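Local coordinates for protein esterase (uncultured bacterium FLS12, PDB 4RGY) that hydrolyses ester bonds as a low-temperature-active alkaline esterase of the alpha/beta-hydrolase clan, at residues A152-T156 / H189-A193. Numbering follows the deposited sequence.
Sequences ALDIT and HDLFA
L153 and L191 share one rotamer: each CG lies anti to its own carbonyl carbon (chi1 -57° and -60°), and the two chains cross obliquely with CD2 of L153 3.6 Å from CD1 of L191. In this alpha/beta-hydrolase fold the pair joins the loop after strand 145-149 to the start of helix 191-200. Helix 127-138, which follows the likely nucleophile elbow, and helix 219-232 add L133, M137 and F225 to the same apolar cluster. O of L153 meets the F192 ring edge-on, 3.5 Å from CE1. CB of D154 approaches the same CE1 obliquely, at 3.9 Å. I155 holds CG1 between its backbone N and carbonyl carbon (chi1 48°), which brings CG1, and CD1 beyond it, to 3.6 Å from O of H189; CD1 also touches CB of H189.

No direct hydrogen bond links the segments; two waters do that work. Water 1 donates to O of L153 and accepts from N of L191, so it satisfies a backbone group on each segment. Water 2 donates to OD1 of D154 and to OD1 of D190. It thus bridges the two carboxylates. D154 also closes an Asx turn, its OD1 taking N-H of T156 and, on the syn side, the T156 hydroxyl, both from one face of the carboxylate. Its OD2 forms a salt bridge with R224. An alanine in place of D154 would be likely to leave R224 without this carboxylate mate, undo the Asx turn with its hold on the T156 hydroxyl, and take one acceptor from water 2. D190 is the N-cap of helix 191-200. Its OD2 accepts from N of G186; its OD1 makes the capping bond, taking N-H of F192 at 2.9 Å from above the carboxylate plane.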
ATOM      1  N   ALA A 152     -27.537 -10.038  -2.960  1.00 12.20           N
ATOM      2  CA  ALA A 152     -28.139 -10.387  -4.245  1.00 13.35           C
ATOM      3  C   ALA A 152     -28.489 -11.872  -4.183  1.00 11.86           C
ATOM      4  O   ALA A 152     -27.794 -12.723  -4.738  1.00 13.25           O
ATOM      5  CB  ALA A 152     -27.157 -10.103  -5.383  1.00 13.73           C
ATOM      6  N   LEU A 153     -29.559 -12.180  -3.462  1.00 13.54           N
ATOM      7  CA  LEU A 153     -29.811 -13.559  -3.049  1.00 11.75           C
ATOM      8  C   LEU A 153     -30.590 -14.410  -4.049  1.00 13.79           C
ATOM      9  O   LEU A 153     -30.727 -15.614  -3.843  1.00 15.73           O
ATOM     10  CB  LEU A 153     -30.479 -13.605  -1.674  1.00 13.04           C
ATOM     11  CG  LEU A 153     -29.689 -12.907  -0.563  1.00 11.49           C
ATOM     12  CD1 LEU A 153     -30.288 -13.167   0.816  1.00 14.31           C
ATOM     13  CD2 LEU A 153     -28.231 -13.341  -0.611  1.00 13.22           C
ATOM     14  N   ASP A 154     -31.077 -13.789  -5.119  1.00 15.24           N
ATOM     15  CA  ASP A 154     -31.714 -14.514  -6.212  1.00 15.50           C
ATOM     16  C   ASP A 154     -30.952 -14.233  -7.503  1.00 14.74           C
ATOM     17  O   ASP A 154     -31.085 -13.151  -8.085  1.00 18.23           O
ATOM     18  CB  ASP A 154     -33.189 -14.115  -6.355  1.00 17.22           C
ATOM     19  CG  ASP A 154     -33.951 -15.022  -7.315  1.00 19.33           C
ATOM     20  OD1 ASP A 154     -33.313 -15.855  -8.000  1.00 16.69           O
ATOM     21  OD2 ASP A 154     -35.189 -14.892  -7.386  1.00 20.75           O
ATOM     22  N   ILE A 155     -30.156 -15.201  -7.948  1.00 15.03           N
ATOM     23  CA  ILE A 155     -29.346 -15.014  -9.155  1.00 15.85           C
ATOM     24  C   ILE A 155     -30.012 -15.546 -10.435  1.00 19.03           C
ATOM     25  O   ILE A 155     -29.392 -15.567 -11.505  1.00 19.39           O
ATOM     26  CB  ILE A 155     -27.892 -15.566  -9.008  1.00 16.19           C
ATOM     27  CG1 ILE A 155     -27.840 -16.986  -8.416  1.00 14.55           C
ATOM     28  CG2 ILE A 155     -27.068 -14.646  -8.122  1.00 16.53           C
ATOM     29  CD1 ILE A 155     -28.474 -18.088  -9.254  1.00 17.06           C
ATOM     30  N   THR A 156     -31.264 -15.985 -10.328  1.00 18.17           N
ATOM     31  CA  THR A 156     -31.968 -16.505 -11.499  1.00 19.33           C
ATOM     32  C   THR A 156     -32.437 -15.368 -12.395  1.00 24.07           C
ATOM     33  O   THR A 156     -32.445 -14.210 -11.982  1.00 23.53           O
ATOM     34  CB  THR A 156     -33.173 -17.391 -11.125  1.00 18.04           C
ATOM     35  OG1 THR A 156     -34.137 -16.632 -10.386  1.00 19.35           O
ATOM     36  CG2 THR A 156     -32.734 -18.602 -10.319  1.00 17.86           C
ATOM     37  N   HIS A 189     -25.883 -23.097  -7.823  1.00 12.63           N
ATOM     38  CA  HIS A 189     -25.698 -21.649  -7.726  1.00 13.86           C
ATOM     39  C   HIS A 189     -26.870 -20.993  -6.999  1.00 12.21           C
ATOM     40  O   HIS A 189     -26.785 -19.857  -6.554  1.00 12.96           O
ATOM     41  CB  HIS A 189     -25.614 -20.986  -9.106  1.00 11.88           C
ATOM     42  CG  HIS A 189     -24.613 -21.594 -10.038  1.00 13.14           C
ATOM     43  ND1 HIS A 189     -23.281 -21.250 -10.024  1.00 12.52           N
ATOM     44  CD2 HIS A 189     -24.765 -22.484 -11.047  1.00 13.79           C
ATOM     45  CE1 HIS A 189     -22.648 -21.922 -10.971  1.00 11.30           C
ATOM     46  NE2 HIS A 189     -23.528 -22.667 -11.614  1.00 12.17           N
ATOM     47  N   ASP A 190     -27.991 -21.704  -6.954  1.00 12.09           N
ATOM     48  CA  ASP A 190     -29.263 -21.147  -6.509  1.00 11.51           C
ATOM     49  C   ASP A 190     -29.420 -21.290  -5.004  1.00 13.24           C
ATOM     50  O   ASP A 190     -29.606 -22.401  -4.491  1.00 13.03           O
ATOM     51  CB  ASP A 190     -30.365 -21.904  -7.251  1.00 12.42           C
ATOM     52  CG  ASP A 190     -31.768 -21.467  -6.879  1.00 13.91           C
ATOM     53  OD1 ASP A 190     -31.953 -20.540  -6.066  1.00 13.79           O
ATOM     54  OD2 ASP A 190     -32.708 -22.069  -7.466  1.00 14.16           O
ATOM     55  N   LEU A 191     -29.310 -20.171  -4.287  1.00 12.32           N
ATOM     56  CA  LEU A 191     -29.425 -20.199  -2.823  1.00 12.53           C
ATOM     57  C   LEU A 191     -30.754 -20.775  -2.341  1.00 12.46           C
ATOM     58  O   LEU A 191     -30.816 -21.343  -1.247  1.00 13.59           O
ATOM     59  CB  LEU A 191     -29.241 -18.808  -2.210  1.00 14.57           C
ATOM     60  CG  LEU A 191     -27.921 -18.094  -2.456  1.00 14.64           C
ATOM     61  CD1 LEU A 191     -27.937 -16.800  -1.671  1.00 14.45           C
ATOM     62  CD2 LEU A 191     -26.756 -18.968  -2.031  1.00 16.23           C
ATOM     63  N   PHE A 192     -31.806 -20.633  -3.145  1.00 12.18           N
ATOM     64  CA  PHE A 192     -33.105 -21.184  -2.764  1.00 13.40           C
ATOM     65  C   PHE A 192     -33.031 -22.707  -2.703  1.00 12.90           C
ATOM     66  O   PHE A 192     -33.547 -23.320  -1.767  1.00 14.53           O
ATOM     67  CB  PHE A 192     -34.204 -20.719  -3.722  1.00 12.54           C
ATOM     68  CG  PHE A 192     -34.572 -19.272  -3.575  1.00 12.67           C
ATOM     69  CD1 PHE A 192     -33.675 -18.264  -3.936  1.00 14.34           C
ATOM     70  CD2 PHE A 192     -35.810 -18.908  -3.062  1.00 13.32           C
ATOM     71  CE1 PHE A 192     -34.010 -16.922  -3.790  1.00 14.28           C
ATOM     72  CE2 PHE A 192     -36.159 -17.577  -2.929  1.00 14.06           C
ATOM     73  CZ  PHE A 192     -35.262 -16.577  -3.291  1.00 16.56           C
ATOM     74  N   ALA A 193     -32.352 -23.310  -3.674  1.00 11.43           N
ATOM     75  CA  ALA A 193     -32.143 -24.752  -3.688  1.00 13.44           C
ATOM     76  C   ALA A 193     -31.219 -25.191  -2.563  1.00 13.30           C
ATOM     77  O   ALA A 193     -31.458 -26.208  -1.901  1.00 14.37           O
ATOM     78  CB  ALA A 193     -31.581 -25.197  -5.047  1.00 13.69           C
TER
HETATM   79  O   HOH W   1     -29.589 -17.585  -5.394  1.00 16.08           O
HETATM   80  O   HOH W   2     -31.681 -17.965  -7.134  1.00 16.68           O